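Local structure of CDP-glucose 4,6-dehydratase (Salmonella enterica subsp. enterica serovar Typhi, 1WVG) at residues Ser105-Gly110 / Ser158-Cys163; Val84-Ala89 / Val127-Ser132. The protein catalyses the NAD(+)-dependent conversion of CDP-D-glucose to CDP-4-dehydro-6-deoxy-D-glucose and water, a step towards CDP-3,6-dideoxy-D-mannose for the lipopolysaccharide O-antigen. All blocks are in the same frame, centred on the assembly; numbering follows the deposited sequence.

Contact 1: Ser105-Gly110 / Ser158-Cys163; sequences STNVMG and SNSKGC. With APR (adenosine-5-diphosphoribose), chain C.
Asn107 and Ser160 face each other where helix segments 105-110 and 158-163 run side by side in the same direction, their axes 8.5 Å apart and only 3° from parallel. The amide of Asn107 reaches across the groove, and its ND2 gives a hydrogen to Ser160 OG at 3.1 Å. That bond is nearly straight (171°) and lies in the amide plane. Ser160 OG sits between its own backbone N and carbonyl carbon, which turns the hydroxyl to the neighbouring helix while it stays bonded to the carbonyl oxygen of Tyr157. Two acceptors, Ser160 OG and Gln90 O, thus take up Asn107 ND2 and fix which end of the amide is nitrogen. At the next residue, Val108, the contact turns apolar: its CG2 branch lies over the backbone of the other helix, 3.6 Å from Ser160 O and, about one turn beyond Ser160, 3.9 Å from Cys163 CB. Lys161 leaves its helix on the far side, but its chain bends at chi2 (-64°), and its end comes back until CE is 4.1 Å from Asn107 ND2. Its NZ ends in the cofactor pocket, hydrogen-bonded to O2D and O3D of the distal ribose of adenosine-5-diphosphoribose, the one farther from the adenine, each at 3.0 Å, with Thr131 O as a further acceptor. This grip is consistent with the Tyr-x-x-x-Lys motif of short-chain dehydrogenases/reductases, Tyr157 and Lys161 being four residues apart; the buried contact pairs one polar bond with apolar packing, which probably helps to place Lys161 at the ribose.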
ATOM      1  N   SER A 105      17.835  17.707 -17.080  1.00 22.03           N
ATOM      2  CA  SER A 105      17.481  18.282 -18.383  1.00 23.04           C
ATOM      3  C   SER A 105      17.535  17.205 -19.460  1.00 22.89           C
ATOM      4  O   SER A 105      16.634  17.068 -20.306  1.00 18.74           O
ATOM      5  CB  SER A 105      18.351  19.476 -18.815  1.00 26.84           C
ATOM      6  OG  SER A 105      19.711  19.070 -18.859  1.00 34.63           O
ATOM      7  N   THR A 106      18.625  16.438 -19.431  1.00 14.44           N
ATOM      8  CA  THR A 106      18.726  15.403 -20.428  1.00 14.63           C
ATOM      9  C   THR A 106      17.605  14.365 -20.331  1.00 29.62           C
ATOM     10  O   THR A 106      16.895  14.071 -21.295  1.00 23.44           O
ATOM     11  CB  THR A 106      20.082  14.658 -20.403  1.00 25.81           C
ATOM     12  OG1 THR A 106      21.113  15.581 -20.647  1.00 24.97           O
ATOM     13  CG2 THR A 106      20.130  13.580 -21.500  1.00 17.88           C
ATOM     14  N   ASN A 107      17.505  13.764 -19.154  1.00 23.08           N
ATOM     15  CA  ASN A 107      16.574  12.673 -18.947  1.00 20.23           C
ATOM     16  C   ASN A 107      15.121  13.071 -18.932  1.00 28.91           C
ATOM     17  O   ASN A 107      14.261  12.426 -19.537  1.00 26.88           O
ATOM     18  CB  ASN A 107      16.994  11.855 -17.709  1.00 20.63           C
ATOM     19  CG  ASN A 107      18.406  11.308 -17.912  1.00 23.47           C
ATOM     20  OD1 ASN A 107      18.972  11.344 -19.026  1.00 21.86           O
ATOM     21  ND2 ASN A 107      18.980  10.748 -16.849  1.00 18.89           N
ATOM     22  N   VAL A 108      14.846  14.142 -18.227  1.00 19.26           N
ATOM     23  CA  VAL A 108      13.473  14.586 -18.153  1.00 20.30           C
ATOM     24  C   VAL A 108      12.962  15.353 -19.395  1.00 28.09           C
ATOM     25  O   VAL A 108      12.058  14.884 -20.099  1.00 21.17           O
ATOM     26  CB  VAL A 108      13.259  15.325 -16.843  1.00 19.14           C
ATOM     27  CG1 VAL A 108      11.782  15.622 -16.699  1.00 16.18           C
ATOM     28  CG2 VAL A 108      13.788  14.480 -15.674  1.00 18.78           C
ATOM     29  N   MET A 109      13.550  16.547 -19.677  1.00 22.45           N
ATOM     30  CA  MET A 109      13.138  17.372 -20.814  1.00 14.78           C
ATOM     31  C   MET A 109      13.416  16.685 -22.121  1.00 15.71           C
ATOM     32  O   MET A 109      12.691  16.866 -23.101  1.00 27.94           O
ATOM     33  CB  MET A 109      13.787  18.751 -20.780  1.00 20.37           C
ATOM     34  CG  MET A 109      13.417  19.592 -19.566  1.00 23.75           C
ATOM     35  SD  MET A 109      11.641  19.692 -19.237  1.00 25.31           S
ATOM     36  CE  MET A 109      11.006  20.412 -20.772  1.00 16.78           C
ATOM     37  N   GLY A 110      14.463  15.858 -22.131  1.00 20.92           N
ATOM     38  CA  GLY A 110      14.744  15.103 -23.335  1.00 16.90           C
ATOM     39  C   GLY A 110      13.542  14.182 -23.635  1.00 27.05           C
ATOM     40  O   GLY A 110      13.131  14.009 -24.782  1.00 24.94           O
ATOM     41  N   SER A 158      18.642   8.211 -10.717  1.00 16.22           N
ATOM     42  CA  SER A 158      17.496   7.377 -10.382  1.00 15.42           C
ATOM     43  C   SER A 158      16.221   8.159 -10.462  1.00 24.06           C
ATOM     44  O   SER A 158      15.271   7.762 -11.131  1.00 19.18           O
ATOM     45  CB  SER A 158      17.594   6.936  -8.952  1.00 15.02           C
ATOM     46  OG  SER A 158      18.724   6.104  -8.909  1.00 17.28           O
ATOM     47  N   ASN A 159      16.226   9.264  -9.721  1.00 17.05           N
ATOM     48  CA  ASN A 159      15.096  10.171  -9.629  1.00 17.84           C
ATOM     49  C   ASN A 159      14.674  10.769 -10.982  1.00 21.65           C
ATOM     50  O   ASN A 159      13.487  10.971 -11.234  1.00 17.65           O
ATOM     51  CB  ASN A 159      15.390  11.249  -8.562  1.00 11.89           C
ATOM     52  CG  ASN A 159      14.165  12.058  -8.225  1.00 27.74           C
ATOM     53  OD1 ASN A 159      13.875  13.062  -8.868  1.00 22.36           O
ATOM     54  ND2 ASN A 159      13.410  11.605  -7.223  1.00 19.26           N
ATOM     55  N   SER A 160      15.643  11.029 -11.882  1.00 17.20           N
ATOM     56  CA  SER A 160      15.300  11.576 -13.191  1.00 13.35           C
ATOM     57  C   SER A 160      14.478  10.569 -14.028  1.00 15.28           C
ATOM     58  O   SER A 160      13.655  10.937 -14.868  1.00 20.45           O
ATOM     59  CB  SER A 160      16.547  12.107 -13.901  1.00 13.49           C
ATOM     60  OG  SER A 160      17.380  11.007 -14.249  1.00 19.35           O
ATOM     61  N   LYS A 161      14.729   9.266 -13.797  1.00 18.45           N
ATOM     62  CA  LYS A 161      14.050   8.120 -14.480  1.00 19.92           C
ATOM     63  C   LYS A 161      12.611   7.918 -13.964  1.00 20.90           C
ATOM     64  O   LYS A 161      11.639   7.561 -14.679  1.00 19.30           O
ATOM     65  CB  LYS A 161      14.901   6.864 -14.337  1.00 16.92           C
ATOM     66  CG  LYS A 161      16.167   7.006 -15.147  1.00 19.21           C
ATOM     67  CD  LYS A 161      15.842   7.098 -16.629  1.00 22.78           C
ATOM     68  CE  LYS A 161      17.095   7.196 -17.458  1.00 25.48           C
ATOM     69  NZ  LYS A 161      16.920   6.582 -18.773  1.00 28.00           N
ATOM     70  N   GLY A 162      12.504   8.190 -12.663  1.00 21.30           N
ATOM     71  CA  GLY A 162      11.261   8.199 -11.927  1.00 13.35           C
ATOM     72  C   GLY A 162      10.410   9.269 -12.594  1.00 14.73           C
ATOM     73  O   GLY A 162       9.291   9.014 -13.001  1.00 13.61           O
ATOM     74  N   CYS A 163      10.983  10.468 -12.757  1.00 11.99           N
ATOM     75  CA  CYS A 163      10.290  11.552 -13.437  1.00 13.36           C
ATOM     76  C   CYS A 163      10.014  11.190 -14.897  1.00 13.24           C
ATOM     77  O   CYS A 163       8.938  11.524 -15.410  1.00 18.34           O
ATOM     78  CB  CYS A 163      11.105  12.844 -13.434  1.00 15.61           C
ATOM     79  SG  CYS A 163      11.260  13.584 -11.789  1.00 18.80           S
TER
HETATM   80  N1  APR C 400      21.313  14.365 -26.410  1.00 23.39           N
HETATM   81  C2  APR C 400      21.357  13.260 -27.192  1.00 18.70           C
HETATM   82  N3  APR C 400      21.852  12.091 -26.920  1.00 16.60           N
HETATM   83  C4  APR C 400      22.343  12.035 -25.664  1.00 16.67           C
HETATM   84  C5  APR C 400      22.360  13.033 -24.741  1.00 16.61           C
HETATM   85  C6  APR C 400      21.821  14.290 -25.149  1.00 22.54           C
HETATM   86  N6  APR C 400      21.700  15.399 -24.400  1.00 20.22           N
HETATM   87  N7  APR C 400      22.927  12.591 -23.552  1.00 16.14           N
HETATM   88  C8  APR C 400      23.258  11.332 -23.793  1.00 11.23           C
HETATM   89  N9  APR C 400      22.925  10.949 -25.055  1.00 26.91           N
HETATM   90  C1' APR C 400      23.129   9.670 -25.713  1.00 22.70           C
HETATM   91  C2' APR C 400      24.593   9.350 -25.835  1.00 25.25           C
HETATM   92  O2' APR C 400      25.181  10.127 -26.889  1.00 27.03           O
HETATM   93  C3' APR C 400      24.486   7.860 -26.166  1.00 16.08           C
HETATM   94  O3' APR C 400      24.121   7.521 -27.513  1.00 21.69           O
HETATM   95  O4' APR C 400      22.645   8.658 -24.888  1.00 22.99           O
HETATM   96  C4' APR C 400      23.367   7.457 -25.168  1.00 13.81           C
HETATM   97  C5' APR C 400      23.854   6.990 -23.829  1.00 16.41           C
HETATM   98  O5' APR C 400      24.506   5.711 -24.030  1.00 24.68           O
HETATM   99  PA  APR C 400      25.477   5.056 -22.899  1.00 26.37           P
HETATM  100  O1A APR C 400      26.167   6.101 -22.035  1.00 22.94           O
HETATM  101  O2A APR C 400      26.274   3.910 -23.566  1.00 25.08           O
HETATM  102  O3A APR C 400      24.413   4.392 -21.946  1.00 23.39           O
HETATM  103  PB  APR C 400      23.578   3.020 -22.205  1.00 22.84           P
HETATM  104  O1B APR C 400      24.135   2.004 -21.236  1.00 28.18           O
HETATM  105  O2B APR C 400      23.478   2.678 -23.680  1.00 28.55           O
HETATM  106  O5D APR C 400      22.120   3.529 -21.816  1.00 39.81           O
HETATM  107  C5D APR C 400      21.117   3.547 -22.846  1.00 35.08           C
HETATM  108  O4D APR C 400      19.295   2.735 -21.372  1.00 28.91           O
HETATM  109  O1D APR C 400      19.768   2.092 -19.173  1.00 34.29           O
HETATM  110  C1D APR C 400      19.209   3.127 -20.031  1.00 40.39           C
HETATM  111  O2D APR C 400      19.598   5.283 -18.934  1.00 30.88           O
HETATM  112  C2D APR C 400      20.076   4.358 -19.931  1.00 39.79           C
HETATM  113  O3D APR C 400      18.564   5.715 -21.177  1.00 34.05           O
HETATM  114  C3D APR C 400      19.818   5.042 -21.261  1.00 80.62           C
HETATM  115  C4D APR C 400      19.790   3.848 -22.187  1.00 45.62           C

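Contact 2: Val84-Ala89 / Val127-Ser132; sequences VFHMAA and VVNITS. With APR (adenosine-5-diphosphoribose), chain C.
Neighbouring parallel strands at the centre of the Rossmann sheet meet here, Val84 pairing with Val127, Phe85 with Val128 and His86 with Asn129. Three backbone hydrogen bonds join them: Val128 N to Val84 O (2.9 Å), His86 N to Val128 O (3.0 Å) and Ile130 N to His86 O (3.1 Å). On one face of the sheet, Phe85 and Val128 lie side by side and point the same way, with ring atom CD2 3.6 Å from Val128 CB; helices 20-31 and 236-251 cover this face. The opposite face carries Val84, Val127, His86 and Asn129, the first three touching helix 100-121. There the imidazole and amide also run alongside each other, their planes 25° apart. Both have CG anti to the backbone N (chi1 176° for His86, 171° for Asn129), and this shared torsion puts Asn129 OD1 at the ring edge, 3.3 Å from His86 CD2, while Asn129 ND2 bonds to Ser190 OG. The ring nitrogens are held by Thr15 at ND1 and Thr111 at NE2, which fixes the ring's rotation. As is usual in a Rossmann fold, the cofactor lies across the C-terminal ends of the strands, where both strands give way to loop. At that end the Met87 and Ile130 side chains cross, with Met87 CG 3.6 Å from Ile130 CG1, while Ile130 CG2 turns the other way, against the ribose ring oxygen O4D of adenosine-5-diphosphoribose. Ala89 N donates to O4' of the adenosine ribose at 3.2 Å, and O3D of the other ribose gives a weak bond to Met87 O. A water lies within hydrogen-bonding distance of Ala88 O, Ile130 O and O3D, able to donate to only two of them at a time, and links the loops after the two strands to each other and to the ligand.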
ATOM      1  N   VAL A  84       9.860   4.161 -32.801  1.00 21.02           N
ATOM      2  CA  VAL A  84      10.782   4.997 -32.085  1.00 15.72           C
ATOM      3  C   VAL A  84      11.238   4.383 -30.818  1.00 25.63           C
ATOM      4  O   VAL A  84      10.397   3.954 -30.047  1.00 22.34           O
ATOM      5  CB  VAL A  84      10.112   6.298 -31.652  1.00 19.06           C
ATOM      6  CG1 VAL A  84      11.006   7.009 -30.654  1.00 28.36           C
ATOM      7  CG2 VAL A  84       9.878   7.222 -32.833  1.00 18.77           C
ATOM      8  N   PHE A  85      12.542   4.415 -30.605  1.00 21.39           N
ATOM      9  CA  PHE A  85      13.115   3.924 -29.374  1.00 14.19           C
ATOM     10  C   PHE A  85      13.803   5.104 -28.723  1.00 26.06           C
ATOM     11  O   PHE A  85      14.747   5.637 -29.280  1.00 19.10           O
ATOM     12  CB  PHE A  85      14.147   2.816 -29.600  1.00 21.66           C
ATOM     13  CG  PHE A  85      13.510   1.524 -30.072  1.00 25.20           C
ATOM     14  CD1 PHE A  85      13.424   1.221 -31.432  1.00 27.97           C
ATOM     15  CD2 PHE A  85      13.006   0.599 -29.154  1.00 17.65           C
ATOM     16  CE1 PHE A  85      12.847   0.021 -31.847  1.00 24.55           C
ATOM     17  CE2 PHE A  85      12.405  -0.596 -29.557  1.00 16.43           C
ATOM     18  CZ  PHE A  85      12.341  -0.890 -30.919  1.00 15.89           C
ATOM     19  N   HIS A  86      13.326   5.551 -27.578  1.00 15.77           N
ATOM     20  CA  HIS A  86      13.959   6.675 -26.926  1.00 12.91           C
ATOM     21  C   HIS A  86      14.936   6.207 -25.861  1.00 20.77           C
ATOM     22  O   HIS A  86      14.491   5.840 -24.788  1.00 23.26           O
ATOM     23  CB  HIS A  86      12.879   7.525 -26.227  1.00 15.88           C
ATOM     24  CG  HIS A  86      13.429   8.674 -25.436  1.00 17.28           C
ATOM     25  ND1 HIS A  86      14.375   9.550 -25.979  1.00 20.05           N
ATOM     26  CD2 HIS A  86      13.170   9.073 -24.153  1.00 17.41           C
ATOM     27  CE1 HIS A  86      14.644  10.463 -25.041  1.00 18.23           C
ATOM     28  NE2 HIS A  86      13.944  10.195 -23.930  1.00 20.20           N
ATOM     29  N   MET A  87      16.258   6.212 -26.156  1.00 22.25           N
ATOM     30  CA  MET A  87      17.313   5.764 -25.238  1.00 21.16           C
ATOM     31  C   MET A  87      18.386   6.785 -24.880  1.00 21.80           C
ATOM     32  O   MET A  87      19.322   6.447 -24.162  1.00 25.20           O
ATOM     33  CB  MET A  87      18.069   4.561 -25.791  1.00 25.32           C
ATOM     34  CG  MET A  87      17.155   3.372 -26.006  1.00 41.28           C
ATOM     35  SD  MET A  87      18.060   1.821 -26.305  1.00 44.14           S
ATOM     36  CE  MET A  87      18.083   1.843 -28.112  1.00 43.76           C
ATOM     37  N   ALA A  88      18.291   8.009 -25.383  1.00 18.47           N
ATOM     38  CA  ALA A  88      19.325   8.971 -25.062  1.00 24.37           C
ATOM     39  C   ALA A  88      19.213   9.380 -23.611  1.00 25.85           C
ATOM     40  O   ALA A  88      18.115   9.703 -23.167  1.00 26.74           O
ATOM     41  CB  ALA A  88      19.201  10.202 -25.948  1.00 26.60           C
ATOM     42  N   ALA A  89      20.312   9.369 -22.872  1.00 21.10           N
ATOM     43  CA  ALA A  89      20.286   9.764 -21.476  1.00 17.70           C
ATOM     44  C   ALA A  89      21.715   9.840 -20.926  1.00 23.20           C
ATOM     45  O   ALA A  89      22.647   9.273 -21.521  1.00 25.36           O
ATOM     46  CB  ALA A  89      19.545   8.702 -20.663  1.00 21.91           C
ATOM     47  N   VAL A 127       5.990   3.620 -29.783  1.00 20.70           N
ATOM     48  CA  VAL A 127       6.997   4.364 -29.074  1.00 17.15           C
ATOM     49  C   VAL A 127       7.404   3.546 -27.861  1.00 19.97           C
ATOM     50  O   VAL A 127       6.578   3.163 -27.029  1.00 18.11           O
ATOM     51  CB  VAL A 127       6.562   5.761 -28.670  1.00 19.16           C
ATOM     52  CG1 VAL A 127       7.742   6.482 -28.012  1.00 19.60           C
ATOM     53  CG2 VAL A 127       6.067   6.551 -29.867  1.00 15.23           C
ATOM     54  N   VAL A 128       8.693   3.246 -27.808  1.00 21.89           N
ATOM     55  CA  VAL A 128       9.293   2.484 -26.724  1.00 20.17           C
ATOM     56  C   VAL A 128      10.211   3.391 -25.920  1.00 25.35           C
ATOM     57  O   VAL A 128      11.332   3.683 -26.330  1.00 16.37           O
ATOM     58  CB  VAL A 128      10.031   1.238 -27.181  1.00 17.79           C
ATOM     59  CG1 VAL A 128      10.578   0.513 -25.960  1.00 16.07           C
ATOM     60  CG2 VAL A 128       9.069   0.322 -27.957  1.00 13.66           C
ATOM     61  N   ASN A 129       9.718   3.857 -24.765  1.00 19.39           N
ATOM     62  CA  ASN A 129      10.469   4.744 -23.888  1.00 17.65           C
ATOM     63  C   ASN A 129      11.326   3.961 -22.875  1.00 27.17           C
ATOM     64  O   ASN A 129      10.836   3.338 -21.950  1.00 21.35           O
ATOM     65  CB  ASN A 129       9.532   5.804 -23.240  1.00 17.99           C
ATOM     66  CG  ASN A 129      10.179   6.642 -22.137  1.00 30.13           C
ATOM     67  OD1 ASN A 129      11.302   7.092 -22.318  1.00 31.95           O
ATOM     68  ND2 ASN A 129       9.511   6.849 -20.990  1.00 20.36           N
ATOM     69  N   ILE A 130      12.633   3.984 -23.053  1.00 20.92           N
ATOM     70  CA  ILE A 130      13.522   3.303 -22.154  1.00 15.19           C
ATOM     71  C   ILE A 130      13.782   4.106 -20.891  1.00 23.86           C
ATOM     72  O   ILE A 130      14.352   5.204 -20.926  1.00 18.85           O
ATOM     73  CB  ILE A 130      14.876   3.042 -22.799  1.00 21.50           C
ATOM     74  CG1 ILE A 130      14.772   1.850 -23.747  1.00 20.08           C
ATOM     75  CG2 ILE A 130      15.869   2.742 -21.667  1.00 23.79           C
ATOM     76  CD1 ILE A 130      13.862   2.109 -24.916  1.00 16.01           C
ATOM     77  N   THR A 131      13.371   3.569 -19.744  1.00 26.05           N
ATOM     78  CA  THR A 131      13.616   4.292 -18.511  1.00 28.75           C
ATOM     79  C   THR A 131      14.773   3.620 -17.769  1.00 25.72           C
ATOM     80  O   THR A 131      15.906   3.595 -18.253  1.00 25.98           O
ATOM     81  CB  THR A 131      12.343   4.587 -17.669  1.00 29.01           C
ATOM     82  OG1 THR A 131      11.748   3.365 -17.259  1.00 20.52           O
ATOM     83  CG2 THR A 131      11.347   5.381 -18.498  1.00 13.34           C
ATOM     84  N   SER A 132      14.505   3.003 -16.635  1.00 16.79           N
ATOM     85  CA  SER A 132      15.562   2.333 -15.888  1.00 19.32           C
ATOM     86  C   SER A 132      14.984   1.522 -14.743  1.00 17.33           C
ATOM     87  O   SER A 132      13.887   1.814 -14.220  1.00 23.12           O
ATOM     88  CB  SER A 132      16.358   3.459 -15.237  1.00 23.57           C
ATOM     89  OG  SER A 132      17.320   2.985 -14.311  1.00 30.80           O
TER
HETATM   90  N1  APR C 400      21.313  14.365 -26.410  1.00 23.39           N
HETATM   91  C2  APR C 400      21.357  13.260 -27.192  1.00 18.70           C
HETATM   92  N3  APR C 400      21.852  12.091 -26.920  1.00 16.60           N
HETATM   93  C4  APR C 400      22.343  12.035 -25.664  1.00 16.67           C
HETATM   94  C5  APR C 400      22.360  13.033 -24.741  1.00 16.61           C
HETATM   95  C6  APR C 400      21.821  14.290 -25.149  1.00 22.54           C
HETATM   96  N6  APR C 400      21.700  15.399 -24.400  1.00 20.22           N
HETATM   97  N7  APR C 400      22.927  12.591 -23.552  1.00 16.14           N
HETATM   98  C8  APR C 400      23.258  11.332 -23.793  1.00 11.23           C
HETATM   99  N9  APR C 400      22.925  10.949 -25.055  1.00 26.91           N
HETATM  100  C1' APR C 400      23.129   9.670 -25.713  1.00 22.70           C
HETATM  101  C2' APR C 400      24.593   9.350 -25.835  1.00 25.25           C
HETATM  102  O2' APR C 400      25.181  10.127 -26.889  1.00 27.03           O
HETATM  103  C3' APR C 400      24.486   7.860 -26.166  1.00 16.08           C
HETATM  104  O3' APR C 400      24.121   7.521 -27.513  1.00 21.69           O
HETATM  105  O4' APR C 400      22.645   8.658 -24.888  1.00 22.99           O
HETATM  106  C4' APR C 400      23.367   7.457 -25.168  1.00 13.81           C
HETATM  107  C5' APR C 400      23.854   6.990 -23.829  1.00 16.41           C
HETATM  108  O5' APR C 400      24.506   5.711 -24.030  1.00 24.68           O
HETATM  109  PA  APR C 400      25.477   5.056 -22.899  1.00 26.37           P
HETATM  110  O1A APR C 400      26.167   6.101 -22.035  1.00 22.94           O
HETATM  111  O2A APR C 400      26.274   3.910 -23.566  1.00 25.08           O
HETATM  112  O3A APR C 400      24.413   4.392 -21.946  1.00 23.39           O
HETATM  113  PB  APR C 400      23.578   3.020 -22.205  1.00 22.84           P
HETATM  114  O1B APR C 400      24.135   2.004 -21.236  1.00 28.18           O
HETATM  115  O2B APR C 400      23.478   2.678 -23.680  1.00 28.55           O
HETATM  116  O5D APR C 400      22.120   3.529 -21.816  1.00 39.81           O
HETATM  117  C5D APR C 400      21.117   3.547 -22.846  1.00 35.08           C
HETATM  118  O4D APR C 400      19.295   2.735 -21.372  1.00 28.91           O
HETATM  119  O1D APR C 400      19.768   2.092 -19.173  1.00 34.29           O
HETATM  120  C1D APR C 400      19.209   3.127 -20.031  1.00 40.39           C
HETATM  121  O2D APR C 400      19.598   5.283 -18.934  1.00 30.88           O
HETATM  122  C2D APR C 400      20.076   4.358 -19.931  1.00 39.79           C
HETATM  123  O3D APR C 400      18.564   5.715 -21.177  1.00 34.05           O
HETATM  124  C3D APR C 400      19.818   5.042 -21.261  1.00 80.62           C
HETATM  125  C4D APR C 400      19.790   3.848 -22.187  1.00 45.62           C
HETATM  126  O   HOH W   1      16.204   7.293 -22.060  1.00 24.24           O

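In the fold
From the N terminus, the chain runs through strand 83-86 into helix 100-121, then strand 126-130, and only later helix 156-175. Contact 2 closes the first loop, a right-handed beta-alpha-beta crossover in which helix 100-121 joins adjacent parallel strands. Contact 1 begins on that same helix and closes on helix 156-175, beyond the second strand, so the two loops cross rather than nest. Their centres are about 11 Å apart, and they touch directly: Asn107 packs on Ala89, and Lys161 on Ser132. Contact 2 joins two strands, contact 1 two helices, and the touches between them link helices to strand ends; both segment pairs contribute to the pocket of adenosine-5-diphosphoribose.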